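Local coordinates for thermophilic dibenzothiophene desulfurization enzyme C (Paenibacillus sp. A11-2, PDB 5XDC), which probably catalyses the FMNH2-dependent oxygenation of dibenzothiophene to its 5-oxide and then to the 5,5-dioxide, as a flavin monooxygenase of the DszC family, at residues Ala187-Arg193 against Val220-Glu226; Trp138-Pro144 against Phe171-Asp177. One frame throughout, in Å; residues are numbered along the deposited sequence.

Contact 1: residues Ala187-Arg193 against Val220-Glu226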
loop_
_atom_site.group_PDB
_atom_site.type_symbol
_atom_site.label_atom_id
_atom_site.label_comp_id
_atom_site.label_asym_id
_atom_site.label_seq_id
_atom_site.Cartn_x
_atom_site.Cartn_y
_atom_site.Cartn_z
ATOM N N ALA B 187 -8.491 -5.989 -42.432
ATOM C CA ALA B 187 -7.746 -5.850 -43.675
ATOM C C ALA B 187 -6.491 -5.039 -43.415
ATOM O O ALA B 187 -6.383 -4.315 -42.419
ATOM C CB ALA B 187 -8.590 -5.187 -44.772
ATOM N N LEU B 188 -5.538 -5.158 -44.337
ATOM C CA LEU B 188 -4.294 -4.397 -44.293
ATOM C C LEU B 188 -4.224 -3.583 -45.578
ATOM O O LEU B 188 -4.102 -4.163 -46.667
ATOM C CB LEU B 188 -3.083 -5.324 -44.162
ATOM C CG LEU B 188 -1.756 -4.624 -43.907
ATOM C CD1 LEU B 188 -1.680 -4.087 -42.505
ATOM C CD2 LEU B 188 -0.587 -5.554 -44.135
ATOM N N ILE B 189 -4.323 -2.257 -45.461
ATOM C CA ILE B 189 -4.508 -1.409 -46.640
ATOM C C ILE B 189 -3.528 -0.247 -46.600
ATOM O O ILE B 189 -3.055 0.166 -45.523
ATOM C CB ILE B 189 -5.965 -0.897 -46.756
ATOM C CG1 ILE B 189 -6.323 0.059 -45.608
ATOM C CG2 ILE B 189 -6.917 -2.054 -46.818
ATOM C CD1 ILE B 189 -7.610 0.827 -45.839
ATOM N N PRO B 190 -3.201 0.318 -47.764
ATOM C CA PRO B 190 -2.394 1.546 -47.790
ATOM C C PRO B 190 -3.109 2.687 -47.084
ATOM O O PRO B 190 -4.331 2.820 -47.163
ATOM C CB PRO B 190 -2.224 1.834 -49.291
ATOM C CG PRO B 190 -2.581 0.588 -49.990
ATOM C CD PRO B 190 -3.558 -0.134 -49.123
ATOM N N SER B 191 -2.330 3.528 -46.400
ATOM C CA SER B 191 -2.919 4.658 -45.702
ATOM C C SER B 191 -3.356 5.765 -46.654
ATOM O O SER B 191 -4.132 6.633 -46.249
ATOM C CB SER B 191 -1.942 5.220 -44.664
ATOM O OG SER B 191 -0.730 5.635 -45.266
ATOM N N ASP B 192 -2.886 5.762 -47.900
ATOM C CA ASP B 192 -3.347 6.725 -48.894
ATOM C C ASP B 192 -4.371 6.130 -49.860
ATOM O O ASP B 192 -4.618 6.705 -50.925
ATOM C CB ASP B 192 -2.160 7.312 -49.663
ATOM C CG ASP B 192 -1.364 6.267 -50.425
ATOM O OD1 ASP B 192 -1.690 5.060 -50.363
ATOM O OD2 ASP B 192 -0.392 6.663 -51.098
ATOM N N ARG B 193 -4.974 5.000 -49.515
ATOM C CA ARG B 193 -6.134 4.515 -50.255
ATOM C C ARG B 193 -7.190 5.611 -50.312
ATOM O O ARG B 193 -7.433 6.310 -49.324
ATOM C CB ARG B 193 -6.683 3.252 -49.587
ATOM C CG ARG B 193 -8.044 2.710 -50.067
ATOM C CD ARG B 193 -8.035 2.093 -51.451
ATOM N NE ARG B 193 -6.848 1.293 -51.761
ATOM C CZ ARG B 193 -6.657 0.030 -51.381
ATOM N NH1 ARG B 193 -7.553 -0.617 -50.643
ATOM N NH2 ARG B 193 -5.542 -0.587 -51.749
ATOM N N VAL B 220 -14.226 3.916 -48.574
ATOM C CA VAL B 220 -12.922 3.301 -48.792
ATOM C C VAL B 220 -13.133 1.871 -49.272
ATOM O O VAL B 220 -13.792 1.071 -48.602
ATOM C CB VAL B 220 -12.086 3.341 -47.502
ATOM C CG1 VAL B 220 -10.848 2.501 -47.614
ATOM C CG2 VAL B 220 -11.692 4.774 -47.219
ATOM N N VAL B 221 -12.587 1.543 -50.438
ATOM C CA VAL B 221 -12.697 0.181 -50.961
ATOM C C VAL B 221 -11.497 -0.624 -50.481
ATOM O O VAL B 221 -10.351 -0.198 -50.658
ATOM C CB VAL B 221 -12.779 0.174 -52.495
ATOM C CG1 VAL B 221 -12.995 -1.255 -52.989
ATOM C CG2 VAL B 221 -13.888 1.072 -52.978
ATOM N N VAL B 222 -11.748 -1.763 -49.833
ATOM C CA VAL B 222 -10.682 -2.713 -49.540
ATOM C C VAL B 222 -10.918 -3.961 -50.381
ATOM O O VAL B 222 -12.035 -4.503 -50.436
ATOM C CB VAL B 222 -10.523 -3.012 -48.033
ATOM C CG1 VAL B 222 -11.241 -2.012 -47.161
ATOM C CG2 VAL B 222 -10.835 -4.428 -47.656
ATOM N N TYR B 223 -9.878 -4.379 -51.057
ATOM C CA TYR B 223 -9.945 -5.377 -52.107
ATOM C C TYR B 223 -9.758 -6.765 -51.525
ATOM O O TYR B 223 -9.263 -6.920 -50.399
ATOM C CB TYR B 223 -8.887 -5.070 -53.163
ATOM C CG TYR B 223 -9.063 -3.675 -53.742
ATOM C CD1 TYR B 223 -10.202 -3.351 -54.473
ATOM C CD2 TYR B 223 -8.130 -2.682 -53.514
ATOM C CE1 TYR B 223 -10.381 -2.066 -54.986
ATOM C CE2 TYR B 223 -8.303 -1.398 -54.022
ATOM C CZ TYR B 223 -9.437 -1.104 -54.747
ATOM O OH TYR B 223 -9.606 0.174 -55.246
ATOM N N PRO B 224 -10.173 -7.804 -52.249
ATOM C CA PRO B 224 -10.233 -9.126 -51.617
ATOM C C PRO B 224 -8.880 -9.645 -51.206
ATOM O O PRO B 224 -8.804 -10.423 -50.241
ATOM C CB PRO B 224 -10.885 -10.001 -52.699
ATOM C CG PRO B 224 -11.658 -9.024 -53.535
ATOM C CD PRO B 224 -10.779 -7.825 -53.594
ATOM N N ASP B 225 -7.808 -9.236 -51.881
ATOM C CA ASP B 225 -6.483 -9.724 -51.526
ATOM C C ASP B 225 -5.920 -9.004 -50.309
ATOM O O ASP B 225 -4.822 -9.352 -49.857
ATOM C CB ASP B 225 -5.514 -9.611 -52.716
ATOM C CG ASP B 225 -5.355 -8.192 -53.234
ATOM O OD1 ASP B 225 -6.341 -7.435 -53.221
ATOM O OD2 ASP B 225 -4.239 -7.843 -53.678
ATOM N N GLU B 226 -6.655 -8.031 -49.760
ATOM C CA GLU B 226 -6.231 -7.307 -48.565
ATOM C C GLU B 226 -6.955 -7.772 -47.308
ATOM O O GLU B 226 -6.552 -7.396 -46.200
ATOM C CB GLU B 226 -6.455 -5.799 -48.775
ATOM C CG GLU B 226 -5.655 -5.248 -49.945
ATOM C CD GLU B 226 -6.019 -3.817 -50.343
ATOM O OE1 GLU B 226 -7.199 -3.422 -50.191
ATOM O OE2 GLU B 226 -5.104 -3.103 -50.818
#
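Arg193 and Glu226 meet as a bidentate salt bridge, end-on. NH2 of Arg193 reaches OE2 of Glu226 at 2.7 Å and NH1 reaches OE1 at 2.9 Å, each on the syn lone pair, with guanidinium and carboxylate planes only 14° apart. Bends at chi2 (71°) and chi3 bring the guanidinium level with the carboxylate, while Glu226, extended beyond CG, comes from the opposite direction. Two more bonds fix the pair. Arg193 NH1 also donates to Val221 O (2.8 Å), tilted from the guanidinium plane, and Glu226 OE1 accepts Tyr223 N from above the carboxylate plane. Tyr223 CE2 lies over the centre of one guanidinium face, 3.4 Å from Arg193 CZ, although the ring is inclined and does not stack in parallel.

The backbone adds one bond across the segments, Leu188 N to Glu226 O at 3.1 Å. The apolar contacts are few: Ile189 CG2 faces Val222 CB at 3.9 Å, and Arg193 CG lies against Val220 CG1 at 3.7 Å.

Arg193 closes a type I beta turn begun by Pro190, and its side chain ties this turn to the loop after strand 220-222 in the acyl-CoA dehydrogenase-type middle domain. The axes of strands 187-190 and 220-222 come no nearer than 8.7 Å; strand 184-190 hydrogen-bonds instead to strand 167-174, and strand 220-222 to strand 150-153.

Contact 2: residues Trp138-Pro144 against Phe171-Asp177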
loop_
_atom_site.group_PDB
_atom_site.type_symbol
_atom_site.label_atom_id
_atom_site.label_comp_id
_atom_site.label_asym_id
_atom_site.label_seq_id
_atom_site.Cartn_x
_atom_site.Cartn_y
_atom_site.Cartn_z
ATOM N N TRP B 138 -20.141 -0.716 -33.217
ATOM C CA TRP B 138 -18.981 -0.187 -33.919
ATOM C C TRP B 138 -19.405 0.889 -34.909
ATOM O O TRP B 138 -20.422 0.764 -35.593
ATOM C CB TRP B 138 -18.229 -1.296 -34.644
ATOM C CG TRP B 138 -17.432 -2.166 -33.734
ATOM C CD1 TRP B 138 -17.612 -2.335 -32.389
ATOM C CD2 TRP B 138 -16.313 -2.984 -34.095
ATOM N NE1 TRP B 138 -16.679 -3.214 -31.895
ATOM C CE2 TRP B 138 -15.871 -3.628 -32.921
ATOM C CE3 TRP B 138 -15.643 -3.237 -35.297
ATOM C CZ2 TRP B 138 -14.792 -4.511 -32.916
ATOM C CZ3 TRP B 138 -14.577 -4.118 -35.290
ATOM C CH2 TRP B 138 -14.160 -4.741 -34.109
ATOM N N ARG B 139 -18.614 1.959 -34.976
ATOM C CA ARG B 139 -18.946 3.071 -35.853
ATOM C C ARG B 139 -18.564 2.806 -37.304
ATOM O O ARG B 139 -19.087 3.474 -38.198
ATOM C CB ARG B 139 -18.254 4.349 -35.366
ATOM N N VAL B 140 -17.682 1.848 -37.565
ATOM C CA VAL B 140 -17.112 1.669 -38.897
ATOM C C VAL B 140 -17.698 0.406 -39.508
ATOM O O VAL B 140 -17.522 -0.698 -38.976
ATOM C CB VAL B 140 -15.581 1.610 -38.850
ATOM C CG1 VAL B 140 -15.018 1.403 -40.257
ATOM C CG2 VAL B 140 -15.028 2.901 -38.239
ATOM N N THR B 141 -18.379 0.569 -40.634
ATOM C CA THR B 141 -19.093 -0.521 -41.273
ATOM C C THR B 141 -18.393 -0.941 -42.558
ATOM O O THR B 141 -17.668 -0.162 -43.179
ATOM C CB THR B 141 -20.533 -0.122 -41.583
ATOM O OG1 THR B 141 -20.534 1.002 -42.466
ATOM C CG2 THR B 141 -21.261 0.234 -40.291
ATOM N N ALA B 142 -18.609 -2.200 -42.926
ATOM C CA ALA B 142 -18.085 -2.784 -44.156
ATOM C C ALA B 142 -19.263 -3.292 -44.973
ATOM O O ALA B 142 -19.921 -4.259 -44.578
ATOM C CB ALA B 142 -17.105 -3.912 -43.839
ATOM N N THR B 143 -19.534 -2.639 -46.109
ATOM C CA THR B 143 -20.637 -3.036 -46.982
ATOM C C THR B 143 -20.092 -3.880 -48.126
ATOM O O THR B 143 -19.170 -3.432 -48.824
ATOM C CB THR B 143 -21.359 -1.807 -47.521
ATOM O OG1 THR B 143 -21.870 -1.037 -46.428
ATOM C CG2 THR B 143 -22.518 -2.207 -48.418
ATOM N N PRO B 144 -20.586 -5.094 -48.347
ATOM C CA PRO B 144 -19.998 -5.929 -49.401
ATOM C C PRO B 144 -20.303 -5.396 -50.791
ATOM O O PRO B 144 -21.416 -4.944 -51.077
ATOM C CB PRO B 144 -20.647 -7.298 -49.178
ATOM C CG PRO B 144 -21.902 -7.013 -48.443
ATOM C CD PRO B 144 -21.629 -5.809 -47.594
ATOM N N PHE B 171 -10.290 -2.474 -39.030
ATOM C CA PHE B 171 -11.376 -3.334 -38.584
ATOM C C PHE B 171 -12.711 -2.660 -38.849
ATOM O O PHE B 171 -12.854 -1.452 -38.634
ATOM C CB PHE B 171 -11.254 -3.639 -37.097
ATOM C CG PHE B 171 -10.063 -4.480 -36.750
ATOM C CD1 PHE B 171 -8.824 -3.906 -36.570
ATOM C CD2 PHE B 171 -10.192 -5.842 -36.587
ATOM C CE1 PHE B 171 -7.723 -4.683 -36.250
ATOM C CE2 PHE B 171 -9.084 -6.618 -36.268
ATOM C CZ PHE B 171 -7.863 -6.030 -36.092
ATOM N N ALA B 172 -13.691 -3.448 -39.288
ATOM C CA ALA B 172 -15.033 -2.942 -39.553
ATOM C C ALA B 172 -16.034 -4.063 -39.331
ATOM O O ALA B 172 -15.670 -5.240 -39.261
ATOM C CB ALA B 172 -15.156 -2.386 -40.977
ATOM N N VAL B 173 -17.310 -3.690 -39.207
ATOM C CA VAL B 173 -18.394 -4.652 -39.024
ATOM C C VAL B 173 -19.250 -4.674 -40.280
ATOM O O VAL B 173 -19.624 -3.618 -40.803
ATOM C CB VAL B 173 -19.263 -4.327 -37.799
ATOM C CG1 VAL B 173 -18.496 -4.649 -36.543
ATOM C CG2 VAL B 173 -19.701 -2.867 -37.823
ATOM N N THR B 174 -19.592 -5.872 -40.736
ATOM C CA THR B 174 -20.373 -5.988 -41.954
ATOM C C THR B 174 -21.753 -5.373 -41.772
ATOM O O THR B 174 -22.364 -5.464 -40.702
ATOM C CB THR B 174 -20.514 -7.450 -42.385
ATOM O OG1 THR B 174 -21.161 -8.209 -41.355
ATOM C CG2 THR B 174 -19.159 -8.059 -42.724
ATOM N N SER B 175 -22.232 -4.745 -42.844
ATOM C CA SER B 175 -23.518 -4.074 -42.895
ATOM C C SER B 175 -24.116 -4.282 -44.281
ATOM O O SER B 175 -23.392 -4.362 -45.278
ATOM C CB SER B 175 -23.371 -2.577 -42.603
ATOM O OG SER B 175 -24.614 -1.909 -42.724
ATOM N N ARG B 176 -25.447 -4.362 -44.339
ATOM C CA ARG B 176 -26.146 -4.624 -45.599
ATOM C C ARG B 176 -25.546 -5.843 -46.292
ATOM O O ARG B 176 -25.325 -5.852 -47.502
ATOM C CB ARG B 176 -26.109 -3.392 -46.505
ATOM C CG ARG B 176 -26.736 -2.169 -45.856
ATOM C CD ARG B 176 -26.626 -0.919 -46.714
ATOM N NE ARG B 176 -27.289 0.220 -46.079
ATOM C CZ ARG B 176 -26.751 0.967 -45.116
ATOM N NH1 ARG B 176 -25.528 0.707 -44.662
ATOM N NH2 ARG B 176 -27.440 1.978 -44.604
ATOM N N ASP B 177 -25.275 -6.882 -45.504
ATOM C CA ASP B 177 -24.512 -8.041 -45.954
ATOM C C ASP B 177 -25.416 -9.263 -46.026
ATOM O O ASP B 177 -25.879 -9.744 -44.979
ATOM C CB ASP B 177 -23.342 -8.300 -45.002
ATOM C CG ASP B 177 -22.364 -9.320 -45.542
ATOM O OD1 ASP B 177 -22.776 -10.186 -46.345
ATOM O OD2 ASP B 177 -21.175 -9.257 -45.153
#
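Val140, Ala142, Val173 and Ser175 join the two segments through a ladder of three backbone hydrogen bonds. Val173 N donates to Val140 O at 3.0 Å, Ala142 N to Val173 O at 2.7 Å, and Ser175 N to Ala142 O at 2.9 Å. CA-H...O contacts run beside the ladder, among them Thr174 CA to Ala142 O at 3.2 Å.

Thr141 pairs with Val173 and Ala142 with Thr174 in parallel bridges; Thr141 and Val173 point to one face of the sheet, Ala142 and Thr174 to the other. The N-to-C directions of the short segments 141-144 and 171-174 are 55° apart. Strand 141-144 is also bonded to 150-153 and strand 167-174 to 184-190, within the mixed beta-sheet of the middle domain of the acyl-CoA dehydrogenase fold.

Apolar packing is closest at Trp138, whose CE3 lies 3.4 Å from Val173 CG1. With chi1 of -73°, Val173 turns CG1 anti to its carbonyl carbon and onto the Trp138 ring, which it meets obliquely. Trp138 CZ3 touches Phe171 CB at 3.8 Å; the Phe171 ring itself leads away, toward an edge-to-face contact with Tyr100. On the Ala142 face, the methyls of Ala142 and Ala172 meet at 3.8 Å.

Past the paired residues, Pro144 CG rests 3.7 Å from Asp177 CG, the two side chains crossing obliquely. The Asp177 carboxylate is held by a salt bridge from OD2 to Arg183 and a hydrogen bond from Asn179 N to Asp177 OD1.

Both segments of contact 2 precede those of contact 1 in sequence; the centres lie 14 Å apart and the nearest atoms about 5 Å. Both reach the same mixed sheet: strand 167-174 of contact 2 and strand 184-190 of contact 1 are consecutive, antiparallel neighbours in it, and strand 150-153 lies between 141-144 and 220-222 as the partner of each. Contact 2 is direct strand pairing, whereas contact 1 joins strands that have different partners. Phe171 in contact 2 comes near Ser129 and Asn126, residues that bind FMN in another structure of this protein; no FMN is bound to this chain here. Contact 1 lies farther off, with Leu188 about 9 Å from Asn126 between side chains.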